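Local coordinates for epoxide hydrolase (Aspergillus niger, PDB 3G02), which probably hydrolyses epoxides to vicinal diols, using an alpha/beta hydrolase fold, at residues Thr90-Phe103 / Arg172-Gly184. The protein carries 9 engineered substitutions. Sequence-based numbering, arbitrary orientation.
Sequences TEIEGLTIHFAALF and RVVDQLMKDLGFG
Ile92, Ile97 and Phe99 of the antiparallel hairpin at one edge of the alpha/beta hydrolase sheet pack against Val173 and Leu177 of helix 167-180 and Leu181. The axis of segment 172-180 crosses that of strand 95-102 at 65°, 10.9 Å away at closest approach. Ile92 crosses Leu177 at about a right angle, laying CD1 3.8 Å from Leu177 CB, while its CG2 rests on the aliphatic part of Gln176. Val173 turns CG1 anti to its own backbone N (chi1 169°), where it meets both CG1 and CD1 of Ile97. Farther along, Leu177 CD1 lies 3.7 Å from Phe99 CE1, and both Leu181 methyls touch both rings, CD2 lying 3.9 Å from Phe99 CZ and from Phe103 CZ. Phe183, whose N bonds to Met178 O in the Schellman motif centred on Gly182, brings CZ to the edge of the Phe103 ring.

Polar links flank this apolar seam. One water accepts from Thr90 OG1 and donates to Glu91 O and Asp180 OD2, tying hairpin to helix; Gln176 NE2 holds Asp180 OD1. At the type I' turn, Glu93 and Arg172 form a side-on, nearly coplanar salt bridge: Arg172 NH2 reaches Glu93 OE1 at 2.9 Å, and Arg172 NE meets the syn lone pair of Glu93 OE2 at 2.7 Å, almost straight at 171°.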
# COMPACT_ATOMS: atom_id res chain seq x y z
N THR A 90 19.27 -13.36 -23.44
CA THR A 90 20.68 -13.60 -23.23
C THR A 90 20.94 -13.63 -21.74
O THR A 90 20.15 -13.08 -20.96
CB THR A 90 21.56 -12.55 -23.95
OG1 THR A 90 22.93 -12.99 -23.95
CG2 THR A 90 21.46 -11.18 -23.28
N GLU A 91 22.02 -14.28 -21.33
CA GLU A 91 22.35 -14.34 -19.92
C GLU A 91 23.40 -13.31 -19.54
O GLU A 91 24.47 -13.24 -20.14
CB GLU A 91 22.77 -15.75 -19.51
CG GLU A 91 21.63 -16.75 -19.57
CD GLU A 91 21.69 -17.80 -18.48
OE1 GLU A 91 20.91 -18.78 -18.55
OE2 GLU A 91 22.52 -17.66 -17.55
N ILE A 92 23.07 -12.51 -18.54
CA ILE A 92 23.96 -11.48 -18.03
C ILE A 92 24.01 -11.63 -16.52
O ILE A 92 22.97 -11.56 -15.85
CB ILE A 92 23.50 -10.06 -18.44
CG1 ILE A 92 23.60 -9.89 -19.96
CG2 ILE A 92 24.32 -8.99 -17.73
CD1 ILE A 92 22.74 -8.77 -20.53
N GLU A 93 25.21 -11.86 -15.99
CA GLU A 93 25.43 -12.06 -14.55
C GLU A 93 24.51 -13.13 -13.94
O GLU A 93 24.05 -13.00 -12.81
CB GLU A 93 25.30 -10.73 -13.79
CG GLU A 93 26.35 -9.70 -14.17
CD GLU A 93 26.16 -8.35 -13.50
OE1 GLU A 93 25.45 -8.26 -12.47
OE2 GLU A 93 26.74 -7.37 -14.01
N GLY A 94 24.24 -14.18 -14.72
CA GLY A 94 23.39 -15.28 -14.26
C GLY A 94 21.90 -15.00 -14.37
O GLY A 94 21.09 -15.85 -14.01
N LEU A 95 21.55 -13.81 -14.85
CA LEU A 95 20.15 -13.45 -15.06
C LEU A 95 19.77 -13.65 -16.52
O LEU A 95 20.55 -13.32 -17.41
CB LEU A 95 19.87 -12.00 -14.66
CG LEU A 95 20.24 -11.54 -13.24
CD1 LEU A 95 19.94 -10.06 -13.07
CD2 LEU A 95 19.52 -12.35 -12.18
N THR A 96 18.59 -14.20 -16.75
CA THR A 96 18.04 -14.27 -18.10
C THR A 96 17.47 -12.90 -18.43
O THR A 96 16.53 -12.44 -17.79
CB THR A 96 16.94 -15.34 -18.20
OG1 THR A 96 17.51 -16.63 -17.91
CG2 THR A 96 16.34 -15.37 -19.61
N ILE A 97 18.06 -12.23 -19.42
CA ILE A 97 17.57 -10.93 -19.85
C ILE A 97 16.86 -11.05 -21.18
O ILE A 97 17.48 -11.35 -22.21
CB ILE A 97 18.70 -9.86 -19.91
CG1 ILE A 97 19.37 -9.71 -18.53
CG2 ILE A 97 18.17 -8.52 -20.43
CD1 ILE A 97 18.40 -9.38 -17.37
N HIS A 98 15.55 -10.84 -21.14
CA HIS A 98 14.70 -10.82 -22.32
C HIS A 98 14.77 -9.44 -22.99
O HIS A 98 14.92 -8.41 -22.31
CB HIS A 98 13.27 -11.15 -21.90
CG HIS A 98 12.23 -10.80 -22.91
ND1 HIS A 98 11.61 -9.57 -22.94
CD2 HIS A 98 11.71 -11.51 -23.94
CE1 HIS A 98 10.75 -9.54 -23.95
NE2 HIS A 98 10.79 -10.71 -24.57
N PHE A 99 14.69 -9.42 -24.31
CA PHE A 99 14.56 -8.16 -25.04
C PHE A 99 13.85 -8.34 -26.36
O PHE A 99 13.96 -9.39 -26.99
CB PHE A 99 15.92 -7.45 -25.23
CG PHE A 99 16.95 -8.25 -25.99
CD1 PHE A 99 17.77 -9.16 -25.32
CD2 PHE A 99 17.13 -8.05 -27.36
CE1 PHE A 99 18.74 -9.88 -26.02
CE2 PHE A 99 18.09 -8.78 -28.06
CZ PHE A 99 18.90 -9.69 -27.39
N ALA A 100 13.09 -7.32 -26.75
CA ALA A 100 12.56 -7.22 -28.10
C ALA A 100 13.49 -6.28 -28.86
O ALA A 100 14.17 -5.45 -28.27
CB ALA A 100 11.14 -6.67 -28.08
N ALA A 101 13.52 -6.42 -30.19
CA ALA A 101 14.42 -5.59 -30.98
C ALA A 101 14.00 -5.47 -32.43
O ALA A 101 13.41 -6.38 -32.99
CB ALA A 101 15.85 -6.12 -30.91
N LEU A 102 14.33 -4.32 -33.02
CA LEU A 102 14.41 -4.20 -34.46
C LEU A 102 15.86 -3.85 -34.77
O LEU A 102 16.33 -2.78 -34.42
CB LEU A 102 13.49 -3.10 -35.01
CG LEU A 102 11.97 -3.32 -34.93
CD1 LEU A 102 11.28 -2.09 -35.50
CD2 LEU A 102 11.52 -4.57 -35.67
N PHE A 103 16.56 -4.79 -35.40
CA PHE A 103 17.93 -4.57 -35.81
C PHE A 103 18.02 -4.14 -37.27
O PHE A 103 17.40 -4.74 -38.14
CB PHE A 103 18.78 -5.82 -35.60
CG PHE A 103 19.01 -6.17 -34.16
CD1 PHE A 103 19.76 -5.34 -33.34
CD2 PHE A 103 18.48 -7.34 -33.63
CE1 PHE A 103 19.97 -5.66 -32.00
CE2 PHE A 103 18.69 -7.68 -32.29
CZ PHE A 103 19.43 -6.84 -31.48
N ARG A 172 24.07 -1.38 -15.05
CA ARG A 172 25.17 -2.25 -15.47
C ARG A 172 24.69 -3.37 -16.40
O ARG A 172 25.35 -3.71 -17.39
CB ARG A 172 25.90 -2.81 -14.25
CG ARG A 172 27.20 -3.55 -14.58
CD ARG A 172 27.86 -4.13 -13.33
NE ARG A 172 26.99 -5.08 -12.66
CZ ARG A 172 26.33 -4.84 -11.53
NH1 ARG A 172 26.45 -3.67 -10.91
NH2 ARG A 172 25.55 -5.78 -11.01
N VAL A 173 23.52 -3.94 -16.11
CA VAL A 173 22.91 -4.97 -16.96
C VAL A 173 22.56 -4.43 -18.35
O VAL A 173 22.83 -5.08 -19.36
CB VAL A 173 21.67 -5.61 -16.28
CG1 VAL A 173 20.90 -6.49 -17.27
CG2 VAL A 173 22.10 -6.43 -15.06
N VAL A 174 21.95 -3.24 -18.40
CA VAL A 174 21.58 -2.63 -19.68
C VAL A 174 22.82 -2.33 -20.52
O VAL A 174 22.87 -2.65 -21.71
CB VAL A 174 20.71 -1.36 -19.49
CG1 VAL A 174 20.47 -0.65 -20.82
CG2 VAL A 174 19.37 -1.72 -18.85
N ASP A 175 23.83 -1.74 -19.89
CA ASP A 175 25.10 -1.44 -20.56
C ASP A 175 25.75 -2.71 -21.10
O ASP A 175 26.24 -2.72 -22.24
CB ASP A 175 26.05 -0.70 -19.61
CG ASP A 175 27.42 -0.47 -20.22
OD1 ASP A 175 27.56 0.42 -21.09
OD2 ASP A 175 28.37 -1.17 -19.81
N GLN A 176 25.75 -3.77 -20.30
CA GLN A 176 26.32 -5.05 -20.74
C GLN A 176 25.56 -5.64 -21.93
O GLN A 176 26.17 -6.17 -22.86
CB GLN A 176 26.37 -6.06 -19.58
CG GLN A 176 27.24 -7.29 -19.85
CD GLN A 176 28.66 -6.92 -20.27
OE1 GLN A 176 29.37 -6.21 -19.55
NE2 GLN A 176 29.08 -7.41 -21.44
N LEU A 177 24.23 -5.53 -21.90
CA LEU A 177 23.41 -5.99 -23.01
C LEU A 177 23.80 -5.28 -24.30
O LEU A 177 24.01 -5.93 -25.33
CB LEU A 177 21.92 -5.78 -22.71
CG LEU A 177 20.95 -6.06 -23.86
CD1 LEU A 177 20.96 -7.52 -24.28
CD2 LEU A 177 19.54 -5.61 -23.48
N MET A 178 23.91 -3.96 -24.24
CA MET A 178 24.26 -3.16 -25.42
C MET A 178 25.66 -3.50 -25.93
O MET A 178 25.87 -3.60 -27.14
CB MET A 178 24.11 -1.66 -25.14
CG MET A 178 22.67 -1.22 -24.88
SD MET A 178 21.54 -1.65 -26.21
CE MET A 178 21.67 -0.21 -27.27
N LYS A 179 26.60 -3.72 -25.01
CA LYS A 179 27.95 -4.15 -25.39
C LYS A 179 27.94 -5.53 -26.05
O LYS A 179 28.58 -5.74 -27.08
CB LYS A 179 28.88 -4.12 -24.18
CG LYS A 179 29.30 -2.73 -23.78
CD LYS A 179 30.04 -2.71 -22.45
CE LYS A 179 30.59 -1.32 -22.17
NZ LYS A 179 31.02 -1.15 -20.75
N ASP A 180 27.19 -6.45 -25.46
CA ASP A 180 27.03 -7.80 -26.00
C ASP A 180 26.46 -7.82 -27.41
O ASP A 180 26.82 -8.67 -28.23
CB ASP A 180 26.13 -8.64 -25.08
CG ASP A 180 26.83 -9.07 -23.81
OD1 ASP A 180 28.02 -8.74 -23.62
OD2 ASP A 180 26.17 -9.73 -22.98
N LEU A 181 25.57 -6.87 -27.69
CA LEU A 181 24.93 -6.77 -29.01
C LEU A 181 25.81 -6.03 -30.01
O LEU A 181 25.42 -5.87 -31.18
CB LEU A 181 23.55 -6.11 -28.90
CG LEU A 181 22.46 -6.93 -28.21
CD1 LEU A 181 21.23 -6.08 -27.96
CD2 LEU A 181 22.10 -8.17 -29.03
N GLY A 182 26.98 -5.57 -29.55
CA GLY A 182 27.99 -4.96 -30.42
C GLY A 182 28.07 -3.45 -30.37
O GLY A 182 28.65 -2.82 -31.27
N PHE A 183 27.52 -2.85 -29.33
CA PHE A 183 27.41 -1.39 -29.27
C PHE A 183 28.35 -0.72 -28.27
O PHE A 183 28.09 0.39 -27.81
CB PHE A 183 25.95 -0.97 -29.03
CG PHE A 183 24.95 -1.65 -29.92
CD1 PHE A 183 25.17 -1.76 -31.30
CD2 PHE A 183 23.78 -2.17 -29.39
CE1 PHE A 183 24.24 -2.39 -32.13
CE2 PHE A 183 22.83 -2.80 -30.21
CZ PHE A 183 23.06 -2.91 -31.58
N GLY A 184 29.47 -1.39 -27.97
CA GLY A 184 30.50 -0.83 -27.10
C GLY A 184 31.06 0.51 -27.55
O GLY A 184 31.48 1.32 -26.72
O HOH W 1 24.94 -12.07 -22.53